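Local coordinates for penaeus monodon metallodensovirus major capsid protein (Penaeus monodon metallodensovirus, PDB 6WH7), which builds the capsid of a penaeid shrimp densovirus, sixty copies assembling into the protein shell that would enclose the viral genome, at residues 86-91 against 297-302; 115-120 against 318-323; 122-127 against 266-271; 224-229 against 246-251. One frame throughout, in Å; residues are numbered along the deposited sequence.

Contact 1 (86-91 against 297-302); sequences NVMRFY and IEFEFR
Ile297 is gripped from two directions by the turn of helix that 86-91 enters, Tyr91 at its base and Met88 at its tip. At the base, Tyr91 CB lies 3.6 Å from Ile297 CB and 3.7 Å from Ile297 CG2, and the two side chains cross at about a right angle. Beyond CB the tyrosine ring leads away from the strand, one face meeting Phe90 CD2 3.5 Å above its centre, while OH bonds to Trp85 O. At the tip, Met88 CE reaches Ile297 CD1 at 3.6 Å. Ile297 runs out to this methyl because its CG1 is anti to the backbone N (chi1 -177°), whereas Met88 bends at both chi2 and chi3, which brings its terminal methyl to the side chains of Ile297 and Phe299. The same Met88 CE meets Phe299 CZ at 3.9 Å, obliquely to the ring. All four residues are buried, and the contact is purely apolar. The other side of strand 297-302 is looser: Glu298 and Glu300 are partly exposed there, and Glu300 OE1 pairs with Arg120. The backbones are closest at Tyr91 and Ile297, whose CA atoms are 5.8 Å apart. Helix 88-92, in the C-D connection of this chain, packs on strand 287-302, which lies between 59-75 and 118-135, an order that matches the BIDG sheet of the viral jelly roll, as in other parvovirus capsid proteins.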
loop_
_atom_site.group_PDB
_atom_site.type_symbol
_atom_site.label_atom_id
_atom_site.label_comp_id
_atom_site.label_asym_id
_atom_site.label_seq_id
_atom_site.Cartn_x
_atom_site.Cartn_y
_atom_site.Cartn_z
ATOM N N ASN A 86 26.032 -22.384 90.190
ATOM C CA ASN A 86 26.438 -20.997 90.278
ATOM C C ASN A 86 27.804 -20.823 90.912
ATOM O O ASN A 86 28.239 -19.690 91.107
ATOM C CB ASN A 86 25.385 -20.168 91.017
ATOM C CG ASN A 86 25.088 -20.683 92.391
ATOM O OD1 ASN A 86 25.372 -21.829 92.713
ATOM N ND2 ASN A 86 24.518 -19.829 93.223
ATOM N N VAL A 87 28.494 -21.910 91.212
ATOM C CA VAL A 87 29.805 -21.871 91.837
ATOM C C VAL A 87 30.855 -22.070 90.754
ATOM O O VAL A 87 30.723 -22.964 89.913
ATOM C CB VAL A 87 29.919 -22.948 92.926
ATOM C CG1 VAL A 87 31.263 -22.894 93.598
ATOM C CG2 VAL A 87 28.804 -22.793 93.919
ATOM N N MET A 88 31.888 -21.226 90.761
ATOM C CA MET A 88 32.988 -21.393 89.816
ATOM C C MET A 88 33.642 -22.754 89.971
ATOM O O MET A 88 33.988 -23.402 88.981
ATOM C CB MET A 88 34.024 -20.289 90.009
ATOM C CG MET A 88 33.607 -18.923 89.545
ATOM S SD MET A 88 33.413 -18.823 87.769
ATOM C CE MET A 88 35.111 -19.025 87.259
ATOM N N ARG A 89 33.812 -23.204 91.209
ATOM C CA ARG A 89 34.473 -24.471 91.486
ATOM C C ARG A 89 33.757 -25.649 90.852
ATOM O O ARG A 89 34.366 -26.702 90.649
ATOM C CB ARG A 89 34.556 -24.650 92.992
ATOM C CG ARG A 89 35.340 -25.824 93.438
ATOM C CD ARG A 89 35.289 -25.908 94.920
ATOM N NE ARG A 89 35.927 -24.763 95.552
ATOM C CZ ARG A 89 37.215 -24.718 95.854
ATOM N NH1 ARG A 89 37.987 -25.761 95.597
ATOM N NH2 ARG A 89 37.729 -23.644 96.427
ATOM N N PHE A 90 32.482 -25.485 90.521
ATOM C CA PHE A 90 31.698 -26.564 89.944
ATOM C C PHE A 90 32.175 -26.904 88.541
ATOM O O PHE A 90 32.255 -28.077 88.172
ATOM C CB PHE A 90 30.231 -26.143 89.958
ATOM C CG PHE A 90 29.283 -27.137 89.369
ATOM C CD1 PHE A 90 28.926 -28.268 90.067
ATOM C CD2 PHE A 90 28.676 -26.892 88.158
ATOM C CE1 PHE A 90 28.035 -29.158 89.539
ATOM C CE2 PHE A 90 27.783 -27.775 87.634
ATOM C CZ PHE A 90 27.462 -28.909 88.324
ATOM N N TYR A 91 32.468 -25.889 87.738
ATOM C CA TYR A 91 32.800 -26.077 86.334
ATOM C C TYR A 91 34.268 -26.380 86.072
ATOM O O TYR A 91 34.589 -27.263 85.275
ATOM C CB TYR A 91 32.385 -24.834 85.568
ATOM C CG TYR A 91 30.920 -24.595 85.645
ATOM C CD1 TYR A 91 30.064 -25.163 84.729
ATOM C CD2 TYR A 91 30.383 -23.822 86.653
ATOM C CE1 TYR A 91 28.725 -24.952 84.799
ATOM C CE2 TYR A 91 29.046 -23.608 86.728
ATOM C CZ TYR A 91 28.218 -24.173 85.797
ATOM O OH TYR A 91 26.867 -23.965 85.860
ATOM N N ILE A 297 32.775 -24.487 81.113
ATOM C CA ILE A 297 32.979 -23.077 81.397
ATOM C C ILE A 297 33.945 -22.535 80.360
ATOM O O ILE A 297 35.011 -23.114 80.137
ATOM C CB ILE A 297 33.496 -22.851 82.829
ATOM C CG1 ILE A 297 33.639 -21.362 83.114
ATOM C CG2 ILE A 297 34.782 -23.611 83.079
ATOM C CD1 ILE A 297 33.825 -21.058 84.551
ATOM N N GLU A 298 33.562 -21.453 79.705
ATOM C CA GLU A 298 34.322 -20.890 78.599
ATOM C C GLU A 298 35.048 -19.654 79.096
ATOM O O GLU A 298 34.419 -18.636 79.357
ATOM C CB GLU A 298 33.401 -20.530 77.442
ATOM C CG GLU A 298 32.701 -21.695 76.809
ATOM C CD GLU A 298 31.780 -21.263 75.696
ATOM O OE1 GLU A 298 31.583 -20.042 75.536
ATOM O OE2 GLU A 298 31.246 -22.137 74.983
ATOM N N PHE A 299 36.365 -19.716 79.186
ATOM C CA PHE A 299 37.131 -18.572 79.652
ATOM C C PHE A 299 37.653 -17.728 78.505
ATOM O O PHE A 299 38.006 -18.241 77.445
ATOM C CB PHE A 299 38.304 -19.017 80.512
ATOM C CG PHE A 299 37.913 -19.522 81.850
ATOM C CD1 PHE A 299 37.763 -18.653 82.905
ATOM C CD2 PHE A 299 37.711 -20.864 82.061
ATOM C CE1 PHE A 299 37.420 -19.112 84.137
ATOM C CE2 PHE A 299 37.370 -21.321 83.293
ATOM C CZ PHE A 299 37.224 -20.445 84.333
ATOM N N GLU A 300 37.681 -16.424 78.723
ATOM C CA GLU A 300 38.500 -15.519 77.941
ATOM C C GLU A 300 39.717 -15.145 78.762
ATOM O O GLU A 300 39.604 -14.859 79.953
ATOM C CB GLU A 300 37.742 -14.255 77.554
ATOM C CG GLU A 300 36.656 -14.466 76.550
ATOM C CD GLU A 300 35.890 -13.201 76.273
ATOM O OE1 GLU A 300 36.086 -12.214 77.005
ATOM O OE2 GLU A 300 35.089 -13.192 75.318
ATOM N N PHE A 301 40.880 -15.156 78.136
ATOM C CA PHE A 301 42.069 -14.684 78.812
ATOM C C PHE A 301 42.818 -13.723 77.912
ATOM O O PHE A 301 42.536 -13.583 76.723
ATOM C CB PHE A 301 42.969 -15.834 79.270
ATOM C CG PHE A 301 43.461 -16.713 78.169
ATOM C CD1 PHE A 301 44.680 -16.480 77.575
ATOM C CD2 PHE A 301 42.710 -17.786 77.739
ATOM C CE1 PHE A 301 45.138 -17.299 76.584
ATOM C CE2 PHE A 301 43.163 -18.602 76.741
ATOM C CZ PHE A 301 44.376 -18.366 76.167
ATOM N N ARG A 302 43.768 -13.037 78.524
ATOM C CA ARG A 302 44.451 -11.924 77.901
ATOM C C ARG A 302 45.886 -11.926 78.396
ATOM O O ARG A 302 46.159 -12.310 79.533
ATOM C CB ARG A 302 43.702 -10.628 78.211
ATOM C CG ARG A 302 44.396 -9.387 77.816
ATOM C CD ARG A 302 43.536 -8.178 78.067
ATOM N NE ARG A 302 42.564 -7.947 77.011
ATOM C CZ ARG A 302 41.679 -6.962 77.027
ATOM N NH1 ARG A 302 41.621 -6.145 78.059
ATOM N NH2 ARG A 302 40.849 -6.797 76.017
#

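Contact 2 (115-120 against 318-323); sequences ACKAHR and LNPAND
A classic beta bulge near the start of strand 118-135, in which Lys117 and Ala118 both face Arg302, directs the Lys117 side chain to an acidic pocket at the loop 318-323, where Asp323 and Asn319 receive its ammonium. The lysine chain is fully stretched as far as CE and then turns at chi4 (61°), which carries NZ off the line of the chain and onto the two acceptors. Lys117 NZ donates to Asp323 OD2 at 2.6 Å, a salt bridge approached from 43° above the carboxylate plane. The carbon before it lies alongside the same group, CE of Lys117 being 3.3 Å from OD2 and 3.4 Å from OD1 of Asp323. A second, weak hydrogen bond runs from Lys117 NZ to Asn319 OD1 at 3.0 Å, so both oxygens accept from the same NZ. Glu305 OE2 supplies a further salt bridge to this nitrogen, and two carboxylates and one amide thus gather round a single buried ammonium. Pro320 stands at the margin of the site, its CD 4.4 Å from Lys117 NZ. Trp326 of helix 323-326 and Trp304 flank the lysine, and Arg352 of the third subunit packs on it. The loop that receives Lys117 joins helix 312-318 to helix 323-326, and is thereby tied to the beginning of strand 118-135, which pairs with 287-302.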
loop_
_atom_site.group_PDB
_atom_site.type_symbol
_atom_site.label_atom_id
_atom_site.label_comp_id
_atom_site.label_asym_id
_atom_site.label_seq_id
_atom_site.Cartn_x
_atom_site.Cartn_y
_atom_site.Cartn_z
ATOM N N ALA A 115 48.510 -17.912 84.843
ATOM C CA ALA A 115 49.732 -17.383 84.259
ATOM C C ALA A 115 49.463 -16.283 83.246
ATOM O O ALA A 115 50.407 -15.629 82.798
ATOM C CB ALA A 115 50.527 -18.507 83.594
ATOM N N CYS A 116 48.211 -16.090 82.862
ATOM C CA CYS A 116 47.808 -14.973 82.032
ATOM C C CYS A 116 47.793 -13.696 82.856
ATOM O O CYS A 116 47.825 -13.722 84.086
ATOM C CB CYS A 116 46.425 -15.217 81.450
ATOM S SG CYS A 116 46.296 -16.729 80.529
ATOM N N LYS A 117 47.767 -12.559 82.167
ATOM C CA LYS A 117 47.571 -11.318 82.898
ATOM C C LYS A 117 46.161 -11.239 83.459
ATOM O O LYS A 117 45.964 -10.861 84.619
ATOM C CB LYS A 117 47.850 -10.110 82.016
ATOM C CG LYS A 117 47.811 -8.852 82.830
ATOM C CD LYS A 117 48.100 -7.622 82.051
ATOM C CE LYS A 117 47.885 -6.438 82.945
ATOM N NZ LYS A 117 48.806 -6.482 84.107
ATOM N N ALA A 118 45.172 -11.606 82.654
ATOM C CA ALA A 118 43.775 -11.514 83.027
ATOM C C ALA A 118 43.025 -12.699 82.453
ATOM O O ALA A 118 43.419 -13.266 81.436
ATOM C CB ALA A 118 43.148 -10.229 82.513
ATOM N N HIS A 119 41.935 -13.063 83.117
ATOM C CA HIS A 119 41.053 -14.107 82.629
ATOM C C HIS A 119 39.638 -13.764 83.041
ATOM O O HIS A 119 39.416 -13.048 84.016
ATOM C CB HIS A 119 41.444 -15.487 83.160
ATOM C CG HIS A 119 41.374 -15.599 84.646
ATOM N ND1 HIS A 119 40.201 -15.832 85.320
ATOM C CD2 HIS A 119 42.333 -15.483 85.590
ATOM C CE1 HIS A 119 40.442 -15.872 86.615
ATOM N NE2 HIS A 119 41.729 -15.662 86.806
ATOM N N ARG A 120 38.681 -14.264 82.273
ATOM C CA ARG A 120 37.322 -13.908 82.531
ATOM C C ARG A 120 36.415 -15.091 82.234
ATOM O O ARG A 120 36.624 -15.779 81.229
ATOM C CB ARG A 120 36.978 -12.691 81.673
ATOM C CG ARG A 120 35.613 -12.185 81.808
ATOM C CD ARG A 120 35.492 -10.853 81.140
ATOM N NE ARG A 120 35.778 -10.862 79.720
ATOM C CZ ARG A 120 35.939 -9.756 79.015
ATOM N NH1 ARG A 120 35.834 -8.584 79.610
ATOM N NH2 ARG A 120 36.194 -9.819 77.720
ATOM N N LEU A 318 56.959 -1.939 86.564
ATOM C CA LEU A 318 56.277 -1.280 85.462
ATOM C C LEU A 318 54.880 -1.819 85.206
ATOM O O LEU A 318 54.256 -1.427 84.218
ATOM C CB LEU A 318 57.110 -1.392 84.191
ATOM C CG LEU A 318 58.137 -0.295 83.934
ATOM C CD1 LEU A 318 59.158 -0.209 85.035
ATOM C CD2 LEU A 318 58.821 -0.628 82.650
ATOM N N ASN A 319 54.390 -2.726 86.041
ATOM C CA ASN A 319 53.002 -3.139 85.946
ATOM C C ASN A 319 52.104 -1.907 85.993
ATOM O O ASN A 319 52.294 -1.045 86.859
ATOM C CB ASN A 319 52.636 -4.085 87.087
ATOM C CG ASN A 319 51.290 -4.738 86.884
ATOM O OD1 ASN A 319 50.899 -5.039 85.762
ATOM N ND2 ASN A 319 50.561 -4.939 87.970
ATOM N N PRO A 320 51.143 -1.777 85.082
ATOM C CA PRO A 320 50.269 -0.605 85.107
ATOM C C PRO A 320 49.463 -0.547 86.388
ATOM O O PRO A 320 48.971 -1.561 86.879
ATOM C CB PRO A 320 49.367 -0.821 83.893
ATOM C CG PRO A 320 50.123 -1.691 83.017
ATOM C CD PRO A 320 50.902 -2.600 83.892
ATOM N N ALA A 321 49.341 0.654 86.938
ATOM C CA ALA A 321 48.460 0.835 88.075
ATOM C C ALA A 321 47.001 0.873 87.664
ATOM O O ALA A 321 46.131 0.620 88.503
ATOM C CB ALA A 321 48.815 2.109 88.831
ATOM N N ASN A 322 46.712 1.152 86.401
ATOM C CA ASN A 322 45.336 1.189 85.935
ATOM C C ASN A 322 44.812 -0.184 85.578
ATOM O O ASN A 322 43.720 -0.286 85.016
ATOM C CB ASN A 322 45.183 2.147 84.754
ATOM C CG ASN A 322 45.945 1.710 83.536
ATOM O OD1 ASN A 322 46.761 0.805 83.595
ATOM N ND2 ASN A 322 45.701 2.378 82.422
ATOM N N ASP A 323 45.587 -1.238 85.839
ATOM C CA ASP A 323 45.011 -2.575 85.875
ATOM C C ASP A 323 43.815 -2.624 86.802
ATOM O O ASP A 323 42.859 -3.360 86.546
ATOM C CB ASP A 323 46.052 -3.594 86.324
ATOM C CG ASP A 323 47.101 -3.845 85.282
ATOM O OD1 ASP A 323 46.895 -3.453 84.117
ATOM O OD2 ASP A 323 48.131 -4.451 85.623
#

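Contact 3 (122-127 against 266-271); sequences TKVGYT and RGMAGH
Tyr126 and His271 meet rim to rim, the hydroxyl of one at the ring edge of the other. From CB, which points toward 266-271, the tyrosine chain turns at chi1 (70°) so that CG sits between the backbone N and the carbonyl carbon, and the ring then reaches across to the opposite strand. The approach to His271 ND1 shortens along the ring: CD2 of Tyr126 is still 4.7 Å away, CE2 is at 3.4 Å and CZ at 3.3 Å. The tip, Tyr126 OH, lies 2.4 Å from His271 ND1. That spacing is too short to be taken literally at this resolution, but a hydrogen bond is the reading it supports, and either atom could be the donor. Each ring meets the other near its own plane; the planes stand at 57° with centroids 5.6 Å apart, so neither lies over the other's face. The backbones carrying them belong to the two facing sheets of the jelly-roll sandwich, strand 118-135 being D of the BIDG sheet and strand 270-274 being H of CHEF. Their touching parts run only 10° apart in direction. Trp85 stacks on His271, and Phe220 and His159 meet the imidazole edge to face. Further along, the touch between the segments is apolar. Met268, its chain bent at chi3, places SD 4.1 Å from Val124 CG1, the two side chains crossing at a slant. Trp85, Val239 and Gln241 pack against Met268 as well, and His222 touches both it and Val124.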
loop_
_atom_site.group_PDB
_atom_site.type_symbol
_atom_site.label_atom_id
_atom_site.label_comp_id
_atom_site.label_asym_id
_atom_site.label_seq_id
_atom_site.Cartn_x
_atom_site.Cartn_y
_atom_site.Cartn_z
ATOM N N THR A 122 33.158 -15.595 81.267
ATOM C CA THR A 122 32.175 -15.597 80.178
ATOM C C THR A 122 31.107 -16.676 80.338
ATOM O O THR A 122 30.548 -16.833 81.423
ATOM C CB THR A 122 32.842 -15.733 78.813
ATOM O OG1 THR A 122 33.504 -16.989 78.717
ATOM C CG2 THR A 122 33.849 -14.646 78.631
ATOM N N LYS A 123 30.825 -17.437 79.288
ATOM C CA LYS A 123 29.739 -18.406 79.354
ATOM C C LYS A 123 30.056 -19.528 80.332
ATOM O O LYS A 123 31.211 -19.891 80.547
ATOM C CB LYS A 123 29.451 -19.007 77.979
ATOM C CG LYS A 123 28.235 -19.909 77.968
ATOM C CD LYS A 123 28.075 -20.658 76.676
ATOM C CE LYS A 123 27.704 -19.737 75.542
ATOM N NZ LYS A 123 27.558 -20.480 74.265
ATOM N N VAL A 124 29.006 -20.077 80.934
ATOM C CA VAL A 124 29.126 -21.231 81.812
ATOM C C VAL A 124 27.862 -22.056 81.630
ATOM O O VAL A 124 26.790 -21.518 81.359
ATOM C CB VAL A 124 29.330 -20.795 83.280
ATOM C CG1 VAL A 124 28.018 -20.444 83.956
ATOM C CG2 VAL A 124 30.102 -21.794 84.025
ATOM N N GLY A 125 27.988 -23.367 81.738
ATOM C CA GLY A 125 26.841 -24.212 81.491
ATOM C C GLY A 125 27.132 -25.655 81.828
ATOM O O GLY A 125 28.285 -26.065 81.969
ATOM N N TYR A 126 26.055 -26.423 81.956
ATOM C CA TYR A 126 26.165 -27.843 82.236
ATOM C C TYR A 126 25.048 -28.584 81.523
ATOM O O TYR A 126 24.032 -28.005 81.145
ATOM C CB TYR A 126 26.127 -28.131 83.736
ATOM C CG TYR A 126 24.799 -27.897 84.400
ATOM C CD1 TYR A 126 23.915 -28.938 84.600
ATOM C CD2 TYR A 126 24.423 -26.638 84.819
ATOM C CE1 TYR A 126 22.711 -28.733 85.203
ATOM C CE2 TYR A 126 23.215 -26.430 85.420
ATOM C CZ TYR A 126 22.366 -27.480 85.611
ATOM O OH TYR A 126 21.156 -27.271 86.214
ATOM N N THR A 127 25.257 -29.880 81.335
ATOM C CA THR A 127 24.301 -30.733 80.649
ATOM C C THR A 127 24.021 -31.956 81.499
ATOM O O THR A 127 24.949 -32.630 81.946
ATOM C CB THR A 127 24.817 -31.168 79.280
ATOM O OG1 THR A 127 25.038 -30.017 78.462
ATOM C CG2 THR A 127 23.807 -32.050 78.604
ATOM N N ARG A 266 22.670 -9.493 86.672
ATOM C CA ARG A 266 22.772 -10.762 85.974
ATOM C C ARG A 266 23.046 -11.819 87.028
ATOM O O ARG A 266 24.038 -11.729 87.752
ATOM C CB ARG A 266 23.876 -10.736 84.924
ATOM C CG ARG A 266 23.871 -11.917 84.003
ATOM C CD ARG A 266 25.082 -11.886 83.120
ATOM N NE ARG A 266 25.104 -10.725 82.248
ATOM C CZ ARG A 266 24.593 -10.701 81.027
ATOM N NH1 ARG A 266 24.033 -11.785 80.521
ATOM N NH2 ARG A 266 24.660 -9.597 80.308
ATOM N N GLY A 267 22.168 -12.806 87.122
ATOM C CA GLY A 267 22.321 -13.830 88.131
ATOM C C GLY A 267 21.814 -15.144 87.592
ATOM O O GLY A 267 21.245 -15.211 86.505
ATOM N N MET A 268 22.039 -16.199 88.358
ATOM C CA MET A 268 21.606 -17.529 87.964
ATOM C C MET A 268 20.576 -18.060 88.936
ATOM O O MET A 268 20.764 -17.985 90.148
ATOM C CB MET A 268 22.780 -18.494 87.865
ATOM C CG MET A 268 23.681 -18.155 86.728
ATOM S SD MET A 268 24.811 -19.461 86.296
ATOM C CE MET A 268 25.938 -19.283 87.589
ATOM N N ALA A 269 19.499 -18.600 88.389
ATOM C CA ALA A 269 18.442 -19.164 89.199
ATOM C C ALA A 269 18.892 -20.474 89.826
ATOM O O ALA A 269 19.810 -21.144 89.346
ATOM C CB ALA A 269 17.191 -19.385 88.358
ATOM N N GLY A 270 18.244 -20.824 90.933
ATOM C CA GLY A 270 18.565 -22.069 91.600
ATOM C C GLY A 270 18.120 -23.241 90.769
ATOM O O GLY A 270 16.976 -23.290 90.311
ATOM N N HIS A 271 19.023 -24.179 90.540
ATOM C CA HIS A 271 18.667 -25.418 89.877
ATOM C C HIS A 271 18.614 -26.535 90.899
ATOM O O HIS A 271 19.467 -26.629 91.782
ATOM C CB HIS A 271 19.619 -25.771 88.743
ATOM C CG HIS A 271 19.505 -24.861 87.564
ATOM N ND1 HIS A 271 20.270 -25.013 86.433
ATOM C CD2 HIS A 271 18.737 -23.770 87.353
ATOM C CE1 HIS A 271 19.955 -24.076 85.561
ATOM N NE2 HIS A 271 19.033 -23.302 86.099
#

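Contact 4 (224-229 against 246-251); sequences LDLGFW and MNAVGT
Ala248 N donates a hydrogen bond to Asn242 OD1, beside the place where Ala248 and Val249 meet Leu226 and Phe228. Between the two segments themselves the contact is apolar and centres on the Phe228 ring. Val249 CG1 comes over one face, 3.3 Å above the ring plane and displaced toward the rim. Its distance to the ring centroid is 3.7 Å, at 27° from the normal, which qualifies as a CH-pi interaction; the nearest ring atoms to Val249 CG1 are CE2 and CZ of Phe228. The opposite face is taken by Leu226 CB, 4.1 Å above the plane and again toward the rim, so the ring is clamped between an aliphatic group of its own segment and one from across. Ala248 fills the edge: its CB lies in the ring plane, 4.0 Å from Phe228 CZ, and its carbonyl O is near the same carbon at 3.8 Å. Leu226 CD2 closes the row at 4.2 Å from Ala248 CB. Phe228 reaches these partners with CG between the backbone N and the carbonyl carbon (chi1 63°), a torsion that swings the ring toward 246-251. Phe230 adds an edge-to-face ring contact. Val249 also packs on Asp367 of the fourth subunit. Both segments are loops of the long connection from strand 218-222 to strand 270-274, the G-H region of the jelly roll: 224-229 leads into the short strand 229-230, whereas the loop 246-251 comes before strand 257-262, whose Val260 touches both Phe228 and Val249.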
loop_
_atom_site.group_PDB
_atom_site.type_symbol
_atom_site.label_atom_id
_atom_site.label_comp_id
_atom_site.label_asym_id
_atom_site.label_seq_id
_atom_site.Cartn_x
_atom_site.Cartn_y
_atom_site.Cartn_z
ATOM N N LEU A 224 27.977 -14.671 80.643
ATOM C CA LEU A 224 28.495 -13.573 81.443
ATOM C C LEU A 224 29.033 -12.513 80.502
ATOM O O LEU A 224 29.904 -12.802 79.678
ATOM C CB LEU A 224 29.606 -14.038 82.380
ATOM C CG LEU A 224 29.288 -14.634 83.738
ATOM C CD1 LEU A 224 28.592 -15.944 83.588
ATOM C CD2 LEU A 224 30.572 -14.816 84.475
ATOM N N ASP A 225 28.519 -11.301 80.614
ATOM C CA ASP A 225 29.139 -10.149 79.975
ATOM C C ASP A 225 29.674 -9.284 81.104
ATOM O O ASP A 225 28.919 -8.565 81.759
ATOM C CB ASP A 225 28.145 -9.390 79.110
ATOM C CG ASP A 225 28.804 -8.333 78.263
ATOM O OD1 ASP A 225 30.046 -8.273 78.252
ATOM O OD2 ASP A 225 28.083 -7.557 77.608
ATOM N N LEU A 226 30.980 -9.325 81.298
ATOM C CA LEU A 226 31.660 -8.562 82.326
ATOM C C LEU A 226 32.394 -7.418 81.650
ATOM O O LEU A 226 33.028 -7.609 80.609
ATOM C CB LEU A 226 32.648 -9.445 83.091
ATOM C CG LEU A 226 32.117 -10.595 83.945
ATOM C CD1 LEU A 226 33.224 -11.530 84.310
ATOM C CD2 LEU A 226 31.528 -10.053 85.207
ATOM N N GLY A 227 32.290 -6.232 82.210
ATOM C CA GLY A 227 33.126 -5.202 81.649
ATOM C C GLY A 227 34.547 -5.236 82.132
ATOM O O GLY A 227 35.339 -4.353 81.800
ATOM N N PHE A 228 34.896 -6.246 82.917
ATOM C CA PHE A 228 36.172 -6.305 83.597
ATOM C C PHE A 228 36.681 -7.732 83.544
ATOM O O PHE A 228 35.982 -8.648 83.117
ATOM C CB PHE A 228 36.055 -5.823 85.040
ATOM C CG PHE A 228 35.159 -6.665 85.879
ATOM C CD1 PHE A 228 35.670 -7.674 86.656
ATOM C CD2 PHE A 228 33.804 -6.471 85.862
ATOM C CE1 PHE A 228 34.854 -8.437 87.418
ATOM C CE2 PHE A 228 32.984 -7.245 86.619
ATOM C CZ PHE A 228 33.511 -8.230 87.398
ATOM N N TRP A 229 37.915 -7.909 83.979
ATOM C CA TRP A 229 38.606 -9.183 83.967
ATOM C C TRP A 229 38.959 -9.568 85.394
ATOM O O TRP A 229 38.693 -8.832 86.339
ATOM C CB TRP A 229 39.853 -9.071 83.100
ATOM C CG TRP A 229 39.538 -8.825 81.681
ATOM C CD1 TRP A 229 39.157 -7.649 81.133
ATOM C CD2 TRP A 229 39.676 -9.742 80.602
ATOM N NE1 TRP A 229 38.984 -7.787 79.788
ATOM C CE2 TRP A 229 39.309 -9.064 79.434
ATOM C CE3 TRP A 229 40.056 -11.077 80.512
ATOM C CZ2 TRP A 229 39.310 -9.674 78.195
ATOM C CZ3 TRP A 229 40.055 -11.676 79.288
ATOM C CH2 TRP A 229 39.686 -10.979 78.144
ATOM N N MET A 246 24.635 -11.086 95.951
ATOM C CA MET A 246 26.038 -11.011 95.600
ATOM C C MET A 246 26.271 -10.020 94.474
ATOM O O MET A 246 25.365 -9.686 93.714
ATOM C CB MET A 246 26.543 -12.396 95.218
ATOM C CG MET A 246 25.906 -12.975 93.990
ATOM S SD MET A 246 26.270 -14.725 93.837
ATOM C CE MET A 246 24.953 -15.453 94.788
ATOM N N ASN A 247 27.511 -9.549 94.382
ATOM C CA ASN A 247 27.939 -8.695 93.288
ATOM C C ASN A 247 29.194 -9.269 92.647
ATOM O O ASN A 247 29.954 -10.011 93.267
ATOM C CB ASN A 247 28.146 -7.237 93.743
ATOM C CG ASN A 247 29.081 -7.103 94.912
ATOM O OD1 ASN A 247 30.002 -7.895 95.090
ATOM N ND2 ASN A 247 28.857 -6.084 95.719
ATOM N N ALA A 248 29.390 -8.919 91.376
ATOM C CA ALA A 248 30.391 -9.580 90.551
ATOM C C ALA A 248 31.809 -9.116 90.844
ATOM O O ALA A 248 32.743 -9.913 90.727
ATOM C CB ALA A 248 30.071 -9.364 89.075
ATOM N N VAL A 249 32.005 -7.857 91.207
ATOM C CA VAL A 249 33.342 -7.338 91.460
ATOM C C VAL A 249 33.681 -7.561 92.923
ATOM O O VAL A 249 32.842 -7.371 93.808
ATOM C CB VAL A 249 33.451 -5.849 91.077
ATOM C CG1 VAL A 249 33.073 -5.658 89.648
ATOM C CG2 VAL A 249 32.589 -4.992 91.948
ATOM N N GLY A 250 34.907 -7.992 93.179
ATOM C CA GLY A 250 35.317 -8.264 94.538
ATOM C C GLY A 250 36.169 -7.176 95.134
ATOM O O GLY A 250 36.388 -7.148 96.345
ATOM N N THR A 251 36.655 -6.273 94.294
ATOM C CA THR A 251 37.541 -5.221 94.758
ATOM C C THR A 251 36.735 -4.119 95.424
ATOM O O THR A 251 35.803 -3.573 94.830
ATOM C CB THR A 251 38.351 -4.652 93.600
ATOM O OG1 THR A 251 39.135 -5.691 93.009
ATOM C CG2 THR A 251 39.271 -3.555 94.078
#

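Strands 118-135 and 287-302, neighbours in one sheet, tie contacts 1, 2 and 3 together. Contacts 1 and 3 have centres about 11 Å apart, and Glu298 N lies 2.9 Å from Lys123 O, a probable backbone hydrogen bond. Contact 2 lies farther out, its centre about 18 Å from that of contact 1 and about 26 Å from that of contact 3; Arg302 N lies 2.9 Å from Ala118 O, a probable backbone hydrogen bond between 297-302 and 115-120. Contact 4 is about 13 Å from contact 1 and about 15 Å from contacts 2 and 3, centre to centre. Contacts 2 and 4 both touch the third subunit, whereas contact 3 is wholly internal to its chain.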